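Local coordinates for protein acyl-coenzyme A oxidase 1 (Yarrowia lipolytica, PDB 5Y9D) that catalyses the FAD-dependent oxidation of saturated acyl-CoA esters to trans-2-enoyl-CoA, passing the electrons to oxygen to give hydrogen peroxide, in peroxisomal fatty acid beta-oxidation, at residues 109-112 with 113-117; 313-316 with 317-320; 686-689 with 690-694. All coordinates share one frame; numbering follows the deposited sequence.

Contact 1: residues 109-112 with 113-117; sequences LSLW and RAQLH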
ATOM      1  N   LEU A 109     -26.684   6.097  15.375  1.00 39.62           N
ATOM      2  CA  LEU A 109     -26.881   6.715  14.050  1.00 37.29           C
ATOM      3  C   LEU A 109     -25.690   7.552  13.600  1.00 36.17           C
ATOM      4  O   LEU A 109     -25.306   7.507  12.434  1.00 38.74           O
ATOM      5  CB  LEU A 109     -28.165   7.559  13.992  1.00 35.71           C
ATOM      6  CG  LEU A 109     -29.479   6.780  14.161  1.00 36.26           C
ATOM      7  CD1 LEU A 109     -30.645   7.467  13.483  1.00 36.28           C
ATOM      8  CD2 LEU A 109     -29.368   5.363  13.624  1.00 37.30           C
ATOM      9  N   SER A 110     -25.089   8.288  14.520  1.00 34.25           N
ATOM     10  CA  SER A 110     -23.993   9.180  14.181  1.00 32.64           C
ATOM     11  C   SER A 110     -22.835   8.323  13.741  1.00 32.24           C
ATOM     12  O   SER A 110     -22.309   8.515  12.645  1.00 33.16           O
ATOM     13  CB  SER A 110     -23.665  10.113  15.367  1.00 34.44           C
ATOM     14  OG  SER A 110     -22.294  10.465  15.479  1.00 35.78           O
ATOM     15  N   LEU A 111     -22.462   7.337  14.557  1.00 35.25           N
ATOM     16  CA  LEU A 111     -21.410   6.387  14.181  1.00 34.00           C
ATOM     17  C   LEU A 111     -21.678   5.853  12.774  1.00 33.57           C
ATOM     18  O   LEU A 111     -20.816   5.956  11.883  1.00 31.75           O
ATOM     19  CB  LEU A 111     -21.335   5.223  15.170  1.00 38.36           C
ATOM     20  CG  LEU A 111     -20.687   5.539  16.534  1.00 46.99           C
ATOM     21  CD1 LEU A 111     -20.996   4.477  17.590  1.00 46.26           C
ATOM     22  CD2 LEU A 111     -19.171   5.735  16.407  1.00 49.90           C
ATOM     23  N   TRP A 112     -22.885   5.307  12.576  1.00 31.11           N
ATOM     24  CA  TRP A 112     -23.215   4.593  11.352  1.00 30.18           C
ATOM     25  C   TRP A 112     -23.278   5.502  10.159  1.00 27.93           C
ATOM     26  O   TRP A 112     -22.832   5.165   9.094  1.00 27.15           O
ATOM     27  CB  TRP A 112     -24.505   3.793  11.508  1.00 32.45           C
ATOM     28  CG  TRP A 112     -24.352   2.549  12.394  1.00 36.51           C
ATOM     29  CD1 TRP A 112     -23.181   2.037  12.940  1.00 38.06           C
ATOM     30  CD2 TRP A 112     -25.385   1.650  12.773  1.00 35.54           C
ATOM     31  NE1 TRP A 112     -23.448   0.892  13.644  1.00 36.82           N
ATOM     32  CE2 TRP A 112     -24.790   0.634  13.566  1.00 38.03           C
ATOM     33  CE3 TRP A 112     -26.759   1.622  12.566  1.00 36.24           C
ATOM     34  CZ2 TRP A 112     -25.536  -0.404  14.135  1.00 37.76           C
ATOM     35  CZ3 TRP A 112     -27.503   0.581  13.133  1.00 37.48           C
ATOM     36  CH2 TRP A 112     -26.888  -0.418  13.894  1.00 36.59           C
ATOM     37  N   ARG A 113     -23.797   6.690  10.322  1.00 28.67           N
ATOM     38  CA  ARG A 113     -23.849   7.596   9.176  1.00 28.99           C
ATOM     39  C   ARG A 113     -22.456   7.988   8.714  1.00 26.63           C
ATOM     40  O   ARG A 113     -22.186   8.103   7.521  1.00 28.25           O
ATOM     41  CB  ARG A 113     -24.646   8.813   9.549  1.00 29.29           C
ATOM     42  CG  ARG A 113     -25.029   9.676   8.395  1.00 29.29           C
ATOM     43  CD  ARG A 113     -25.709  10.907   8.942  1.00 29.12           C
ATOM     44  NE  ARG A 113     -26.879  10.549   9.738  1.00 29.59           N
ATOM     45  CZ  ARG A 113     -27.999  10.058   9.225  1.00 30.52           C
ATOM     46  NH1 ARG A 113     -28.106   9.852   7.932  1.00 33.57           N
ATOM     47  NH2 ARG A 113     -29.026   9.769  10.003  1.00 31.90           N
ATOM     48  N   ALA A 114     -21.568   8.168   9.664  1.00 27.02           N
ATOM     49  CA  ALA A 114     -20.161   8.458   9.359  1.00 28.89           C
ATOM     50  C   ALA A 114     -19.425   7.239   8.732  1.00 28.35           C
ATOM     51  O   ALA A 114     -18.776   7.355   7.691  1.00 30.08           O
ATOM     52  CB  ALA A 114     -19.456   8.966  10.620  1.00 28.10           C
ATOM     53  N   GLN A 115     -19.577   6.068   9.323  1.00 28.86           N
ATOM     54  CA  GLN A 115     -18.964   4.852   8.785  1.00 30.09           C
ATOM     55  C   GLN A 115     -19.422   4.528   7.365  1.00 30.10           C
ATOM     56  O   GLN A 115     -18.595   4.322   6.472  1.00 28.00           O
ATOM     57  CB  GLN A 115     -19.234   3.667   9.719  1.00 32.08           C
ATOM     58  CG  GLN A 115     -18.502   3.778  11.034  1.00 33.33           C
ATOM     59  CD  GLN A 115     -19.086   2.929  12.149  1.00 35.78           C
ATOM     60  OE1 GLN A 115     -19.940   2.042  11.942  1.00 38.61           O
ATOM     61  NE2 GLN A 115     -18.589   3.172  13.346  1.00 35.56           N
ATOM     62  N   LEU A 116     -20.735   4.531   7.145  1.00 31.96           N
ATOM     63  CA  LEU A 116     -21.290   4.207   5.830  1.00 33.70           C
ATOM     64  C   LEU A 116     -20.872   5.205   4.744  1.00 36.17           C
ATOM     65  O   LEU A 116     -20.584   4.830   3.597  1.00 38.50           O
ATOM     66  CB  LEU A 116     -22.797   4.134   5.894  1.00 33.55           C
ATOM     67  CG  LEU A 116     -23.365   3.109   6.872  1.00 36.99           C
ATOM     68  CD1 LEU A 116     -24.798   3.470   7.255  1.00 38.11           C
ATOM     69  CD2 LEU A 116     -23.310   1.715   6.284  1.00 39.40           C
ATOM     70  N   HIS A 117     -20.830   6.485   5.097  1.00 39.05           N
ATOM     71  CA  HIS A 117     -20.450   7.515   4.135  1.00 35.07           C
ATOM     72  C   HIS A 117     -18.955   7.476   3.829  1.00 32.25           C
ATOM     73  O   HIS A 117     -18.537   7.816   2.723  1.00 29.94           O
ATOM     74  CB  HIS A 117     -20.871   8.860   4.676  1.00 38.70           C
ATOM     75  CG  HIS A 117     -20.631   9.990   3.741  1.00 39.30           C
ATOM     76  ND1 HIS A 117     -20.682   9.850   2.373  1.00 43.18           N
ATOM     77  CD2 HIS A 117     -20.336  11.283   3.976  1.00 41.90           C
ATOM     78  CE1 HIS A 117     -20.430  11.011   1.801  1.00 41.64           C
ATOM     79  NE2 HIS A 117     -20.209  11.896   2.753  1.00 45.99           N
TER
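R113 N gives its hydrogen to L109 O at 2.7 Å, the shortest backbone bond here. Three more bonds follow in the same i to i+4 pattern. A114 N bonds to S110 O, Q115 N to L111 O at 2.8 Å, and L116 N to W112 O at 2.9 Å with an N-H...O angle of 169°. The main side-chain meeting joins L111, W112 and Q115. The Q115 chain is extended beyond CG and lies alongside L111, both pointing the same way. Q115 NE2 comes 3.9 Å from L111 CB. The other end of the amide turns to W112, where Q115 OE1 is 3.4 Å from W112 CD1. This oxygen sits near the indole plane, at its edge; the amide plane is turned 53° against the ring. Q115 NE2 is hydrogen-bonded to S314 OG of helix 306-334, which probably helps to set the amide's orientation. W112 CB also packs on L116 CD1 at 4.3 Å. With CG anti to its N (chi1 -167°) and a bend at chi3, the R113 chain carries NE to D105, its salt-bridge partner. Y101 makes a cation-pi contact with R113. S110 OG bonds to R310. L109, R113 and L116 also touch helix 55-70. This is a regular alpha-helical stretch of about two turns in the all-helical N-terminal part of an acyl-CoA oxidase, packed among helices 55-70, 122-142, 306-334 and 355-391.

Contact 2: residues 313-316 with 317-320; sequences VSMI and ADSF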
ATOM      1  N   VAL A 313     -12.504   2.888  18.107  1.00 35.63           N
ATOM      2  CA  VAL A 313     -13.646   1.982  18.017  1.00 35.51           C
ATOM      3  C   VAL A 313     -14.352   2.144  16.696  1.00 36.65           C
ATOM      4  O   VAL A 313     -14.669   1.159  16.015  1.00 37.72           O
ATOM      5  CB  VAL A 313     -14.650   2.237  19.160  1.00 35.16           C
ATOM      6  CG1 VAL A 313     -16.028   1.666  18.837  1.00 35.62           C
ATOM      7  CG2 VAL A 313     -14.119   1.659  20.455  1.00 34.70           C
ATOM      8  N   SER A 314     -14.581   3.393  16.309  1.00 39.69           N
ATOM      9  CA  SER A 314     -15.195   3.653  15.009  1.00 38.65           C
ATOM     10  C   SER A 314     -14.294   3.183  13.858  1.00 33.47           C
ATOM     11  O   SER A 314     -14.794   2.802  12.820  1.00 33.41           O
ATOM     12  CB  SER A 314     -15.558   5.126  14.858  1.00 42.40           C
ATOM     13  OG  SER A 314     -16.652   5.252  13.969  1.00 49.17           O
ATOM     14  N   MET A 315     -12.976   3.173  14.054  1.00 30.49           N
ATOM     15  CA  MET A 315     -12.048   2.627  13.030  1.00 29.62           C
ATOM     16  C   MET A 315     -12.056   1.101  12.809  1.00 27.28           C
ATOM     17  O   MET A 315     -11.582   0.624  11.763  1.00 24.98           O
ATOM     18  CB  MET A 315     -10.632   3.096  13.295  1.00 30.10           C
ATOM     19  CG  MET A 315     -10.436   4.522  12.843  1.00 32.38           C
ATOM     20  SD  MET A 315      -8.884   5.204  13.418  1.00 35.13           S
ATOM     21  CE  MET A 315      -9.389   6.878  13.753  1.00 36.79           C
ATOM     22  N   ILE A 316     -12.579   0.339  13.766  1.00 24.80           N
ATOM     23  CA  ILE A 316     -12.676  -1.079  13.573  1.00 26.03           C
ATOM     24  C   ILE A 316     -13.784  -1.308  12.526  1.00 26.56           C
ATOM     25  O   ILE A 316     -13.648  -2.138  11.643  1.00 31.00           O
ATOM     26  CB  ILE A 316     -12.925  -1.838  14.881  1.00 26.42           C
ATOM     27  CG1 ILE A 316     -11.826  -1.557  15.906  1.00 27.91           C
ATOM     28  CG2 ILE A 316     -12.906  -3.337  14.658  1.00 26.89           C
ATOM     29  CD1 ILE A 316     -12.311  -1.686  17.337  1.00 27.28           C
ATOM     30  N   ALA A 317     -14.841  -0.527  12.594  1.00 26.70           N
ATOM     31  CA  ALA A 317     -15.950  -0.639  11.654  1.00 27.62           C
ATOM     32  C   ALA A 317     -15.557  -0.146  10.277  1.00 27.88           C
ATOM     33  O   ALA A 317     -15.874  -0.796   9.289  1.00 29.27           O
ATOM     34  CB  ALA A 317     -17.161   0.133  12.169  1.00 27.45           C
ATOM     35  N   ASP A 318     -14.877   0.999  10.196  1.00 27.58           N
ATOM     36  CA  ASP A 318     -14.416   1.465   8.896  1.00 28.05           C
ATOM     37  C   ASP A 318     -13.681   0.345   8.219  1.00 26.78           C
ATOM     38  O   ASP A 318     -13.951   0.058   7.075  1.00 33.69           O
ATOM     39  CB  ASP A 318     -13.479   2.671   8.962  1.00 29.68           C
ATOM     40  CG  ASP A 318     -14.062   3.845   9.696  1.00 29.35           C
ATOM     41  OD1 ASP A 318     -15.305   3.992   9.713  1.00 29.07           O
ATOM     42  OD2 ASP A 318     -13.250   4.616  10.267  1.00 31.12           O
ATOM     43  N   SER A 319     -12.770  -0.309   8.925  1.00 25.52           N
ATOM     44  CA  SER A 319     -12.019  -1.398   8.354  1.00 24.88           C
ATOM     45  C   SER A 319     -12.939  -2.450   7.735  1.00 23.13           C
ATOM     46  O   SER A 319     -12.699  -2.899   6.625  1.00 21.02           O
ATOM     47  CB  SER A 319     -11.103  -2.046   9.400  1.00 27.07           C
ATOM     48  OG  SER A 319     -10.118  -1.148   9.866  1.00 27.66           O
ATOM     49  N   PHE A 320     -13.987  -2.846   8.444  1.00 23.05           N
ATOM     50  CA  PHE A 320     -15.011  -3.707   7.838  1.00 23.41           C
ATOM     51  C   PHE A 320     -15.658  -3.056   6.622  1.00 23.75           C
ATOM     52  O   PHE A 320     -15.684  -3.634   5.535  1.00 23.50           O
ATOM     53  CB  PHE A 320     -16.096  -4.067   8.837  1.00 23.45           C
ATOM     54  CG  PHE A 320     -17.343  -4.673   8.207  1.00 22.94           C
ATOM     55  CD1 PHE A 320     -17.338  -5.965   7.721  1.00 22.45           C
ATOM     56  CD2 PHE A 320     -18.527  -3.955   8.142  1.00 22.54           C
ATOM     57  CE1 PHE A 320     -18.494  -6.533   7.173  1.00 23.81           C
ATOM     58  CE2 PHE A 320     -19.686  -4.514   7.605  1.00 22.92           C
ATOM     59  CZ  PHE A 320     -19.671  -5.807   7.110  1.00 22.65           C
TER
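M315 O takes two hydrogen bonds from one residue, S319. S319 OG donates to M315 O at 3.0 Å, nearly in line with the carbonyl. S319 N reaches M315 O at 3.2 Å from 44° above the carbonyl plane. The hydroxyl can fold back because OG sits beside its own backbone N (chi1 -64°). D318 N bonds to S314 O at 3.2 Å, in the carbonyl plane, and A317 N adds a weak bond to the same oxygen. F320 N bonds to I316 O at 3.3 Å. The D318 carboxylate also lies beside its own backbone N (chi1 -56°). D318 OD2 thereby lies obliquely across M315, 3.6 Å from M315 CA and 3.8 Å from M315 CG. OD1 forms a salt bridge with R125, and OD2 accepts from Q460. Further out, M315 packs on W463 and on E464, probably the catalytic base by similarity. I316 faces helix 355-391, while S319 touches helix 400-437. The buried polar groups are thus met inside the protein: the S319 hydroxyl by the helix's own backbone, S314 OG by Q115, the D318 charge by R125. That pairing with arginine would probably keep D318 ionised.

Contact 3: residues 686-689 with 690-694; sequences YYES and TLKPF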
ATOM      1  N   TYR A 686      -2.521  21.413 -24.492  1.00 32.29           N
ATOM      2  CA  TYR A 686      -1.165  21.937 -24.724  1.00 33.64           C
ATOM      3  C   TYR A 686      -0.691  21.615 -26.162  1.00 34.05           C
ATOM      4  O   TYR A 686       0.511  21.547 -26.413  1.00 35.97           O
ATOM      5  CB  TYR A 686      -0.173  21.364 -23.685  1.00 32.25           C
ATOM      6  CG  TYR A 686      -0.355  19.887 -23.404  1.00 31.48           C
ATOM      7  CD1 TYR A 686      -1.244  19.438 -22.428  1.00 31.89           C
ATOM      8  CD2 TYR A 686       0.357  18.935 -24.117  1.00 32.77           C
ATOM      9  CE1 TYR A 686      -1.409  18.075 -22.175  1.00 31.34           C
ATOM     10  CE2 TYR A 686       0.186  17.580 -23.879  1.00 33.53           C
ATOM     11  CZ  TYR A 686      -0.699  17.155 -22.916  1.00 31.30           C
ATOM     12  OH  TYR A 686      -0.861  15.810 -22.715  1.00 33.96           O
ATOM     13  N   TYR A 687      -1.621  21.412 -27.095  1.00 31.45           N
ATOM     14  CA  TYR A 687      -1.224  21.154 -28.469  1.00 36.85           C
ATOM     15  C   TYR A 687      -0.391  22.301 -29.060  1.00 38.53           C
ATOM     16  O   TYR A 687       0.785  22.117 -29.399  1.00 39.15           O
ATOM     17  CB  TYR A 687      -2.435  20.887 -29.374  1.00 35.68           C
ATOM     18  CG  TYR A 687      -2.013  20.534 -30.759  1.00 35.25           C
ATOM     19  CD1 TYR A 687      -1.242  19.404 -30.995  1.00 34.93           C
ATOM     20  CD2 TYR A 687      -2.354  21.335 -31.840  1.00 36.48           C
ATOM     21  CE1 TYR A 687      -0.822  19.080 -32.276  1.00 36.31           C
ATOM     22  CE2 TYR A 687      -1.957  21.011 -33.133  1.00 34.28           C
ATOM     23  CZ  TYR A 687      -1.194  19.884 -33.351  1.00 35.74           C
ATOM     24  OH  TYR A 687      -0.788  19.568 -34.631  1.00 35.09           O
ATOM     25  N   GLU A 688      -1.010  23.475 -29.146  1.00 41.71           N
ATOM     26  CA  GLU A 688      -0.425  24.640 -29.809  1.00 43.33           C
ATOM     27  C   GLU A 688       0.790  25.166 -29.085  1.00 42.55           C
ATOM     28  O   GLU A 688       1.734  25.649 -29.715  1.00 49.56           O
ATOM     29  CB  GLU A 688      -1.469  25.767 -29.984  1.00 46.31           C
ATOM     30  CG  GLU A 688      -2.447  25.570 -31.151  1.00 50.00           C
ATOM     31  CD  GLU A 688      -1.818  25.777 -32.538  1.00 56.31           C
ATOM     32  OE1 GLU A 688      -1.918  26.897 -33.096  1.00 67.06           O
ATOM     33  OE2 GLU A 688      -1.214  24.831 -33.087  1.00 58.55           O
ATOM     34  N   SER A 689       0.790  25.061 -27.765  1.00 40.46           N
ATOM     35  CA  SER A 689       1.885  25.610 -26.975  1.00 38.72           C
ATOM     36  C   SER A 689       3.092  24.642 -26.774  1.00 40.42           C
ATOM     37  O   SER A 689       4.239  25.102 -26.623  1.00 40.56           O
ATOM     38  CB  SER A 689       1.347  26.118 -25.619  1.00 38.59           C
ATOM     39  OG  SER A 689       1.001  25.069 -24.710  1.00 36.93           O
ATOM     40  N   THR A 690       2.844  23.328 -26.762  1.00 37.47           N
ATOM     41  CA  THR A 690       3.862  22.378 -26.340  1.00 38.17           C
ATOM     42  C   THR A 690       4.130  21.268 -27.340  1.00 39.46           C
ATOM     43  O   THR A 690       5.271  21.095 -27.750  1.00 39.33           O
ATOM     44  CB  THR A 690       3.529  21.737 -24.981  1.00 37.05           C
ATOM     45  OG1 THR A 690       3.043  22.735 -24.085  1.00 38.39           O
ATOM     46  CG2 THR A 690       4.767  21.112 -24.386  1.00 35.67           C
ATOM     47  N   LEU A 691       3.097  20.497 -27.694  1.00 40.50           N
ATOM     48  CA  LEU A 691       3.266  19.299 -28.564  1.00 38.03           C
ATOM     49  C   LEU A 691       3.576  19.600 -30.054  1.00 35.82           C
ATOM     50  O   LEU A 691       4.564  19.116 -30.597  1.00 34.65           O
ATOM     51  CB  LEU A 691       2.036  18.389 -28.460  1.00 37.63           C
ATOM     52  CG  LEU A 691       2.103  17.103 -29.275  1.00 37.89           C
ATOM     53  CD1 LEU A 691       3.420  16.390 -29.013  1.00 38.77           C
ATOM     54  CD2 LEU A 691       0.925  16.200 -28.969  1.00 38.63           C
ATOM     55  N   LYS A 692       2.730  20.372 -30.719  1.00 38.04           N
ATOM     56  CA  LYS A 692       3.044  20.824 -32.084  1.00 41.77           C
ATOM     57  C   LYS A 692       4.428  21.505 -32.177  1.00 40.46           C
ATOM     58  O   LYS A 692       5.288  21.043 -32.919  1.00 37.43           O
ATOM     59  CB  LYS A 692       1.920  21.697 -32.640  1.00 44.57           C
ATOM     60  CG  LYS A 692       2.185  22.370 -33.980  1.00 51.89           C
ATOM     61  CD  LYS A 692       0.872  22.627 -34.740  1.00 56.77           C
ATOM     62  CE  LYS A 692       0.797  23.993 -35.425  1.00 61.19           C
ATOM     63  NZ  LYS A 692       0.924  23.960 -36.910  1.00 61.22           N
ATOM     64  N   PRO A 693       4.673  22.563 -31.391  1.00 42.84           N
ATOM     65  CA  PRO A 693       6.019  23.158 -31.501  1.00 46.72           C
ATOM     66  C   PRO A 693       7.177  22.141 -31.399  1.00 43.51           C
ATOM     67  O   PRO A 693       8.109  22.196 -32.179  1.00 49.07           O
ATOM     68  CB  PRO A 693       6.048  24.187 -30.349  1.00 46.83           C
ATOM     69  CG  PRO A 693       4.618  24.597 -30.210  1.00 47.54           C
ATOM     70  CD  PRO A 693       3.788  23.370 -30.536  1.00 45.81           C
ATOM     71  N   PHE A 694       7.095  21.238 -30.442  1.00 40.97           N
ATOM     72  CA  PHE A 694       8.043  20.141 -30.283  1.00 41.00           C
ATOM     73  C   PHE A 694       8.191  19.227 -31.506  1.00 41.88           C
ATOM     74  O   PHE A 694       9.279  19.106 -32.072  1.00 44.99           O
ATOM     75  CB  PHE A 694       7.583  19.276 -29.107  1.00 37.51           C
ATOM     76  CG  PHE A 694       8.278  17.949 -29.027  1.00 35.63           C
ATOM     77  CD1 PHE A 694       9.660  17.881 -28.996  1.00 35.26           C
ATOM     78  CD2 PHE A 694       7.558  16.778 -28.939  1.00 33.09           C
ATOM     79  CE1 PHE A 694      10.310  16.669 -28.892  1.00 33.57           C
ATOM     80  CE2 PHE A 694       8.209  15.566 -28.825  1.00 33.19           C
ATOM     81  CZ  PHE A 694       9.586  15.508 -28.802  1.00 32.39           C
TER
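The first turn of helix 687-695, with Y686 at its N-cap position, is a wide pi-type turn in the C-terminal tail and packs against the second subunit. Y686 O accepts twice. L691 N bonds to Y686 O at 3.1 Å in the carbonyl plane, an i to i+5 bond. T690 N bonds to Y686 O at 3.0 Å from 38° above that plane. K692 N continues the wide pattern with a bond to Y687 O at 2.9 Å. P693 has no N-H to give, and the helix kinks there. Its ring instead packs on the preceding turn, near E688 O and S689 O. Y687 puts its ring over K692, with CG anti to the backbone N (chi1 -176°). K692 CB lies over one face of the Y687 ring, 3.9 Å from its centroid and 19° off the normal, a CH-pi contact. K692 CD lies near the hydroxyl end of the ring, 3.5 Å from Y687 OH. E688 OE2 touches K692 CE at 3.2 Å, yet stays 4.5 Å from K692 NZ, beyond a salt bridge. The second subunit meets this helix at several points: its R127 bonds to Y686 OH, its H245 meets the Y687 ring, and its H212 packs on L691. On the S689 side, S689 OG and T690 OG1 share a hydrogen bond of 3.2 Å, in which either hydroxyl could donate.

Contacts 1 and 2 belong to two touching helices, 107-118 and 306-334, and their centres lie 11 Å apart. Q115 bridges the two helices. Contact 2 is wholly buried near the chain centre, and its M315 lies beside the proposed catalytic base. Contact 1 is partly buried. Contact 3 stands apart, its centre about 49 Å from the centres of both others, on a tail that reaches the second subunit. It too is partly buried: its tyrosines and leucine are covered toward that subunit, while E688, S689 and P693 are exposed. The inner helices keep mostly i to i+4 bonds, with some i to i+3 in contact 2, whereas the tail helix has wide turns and a proline kink.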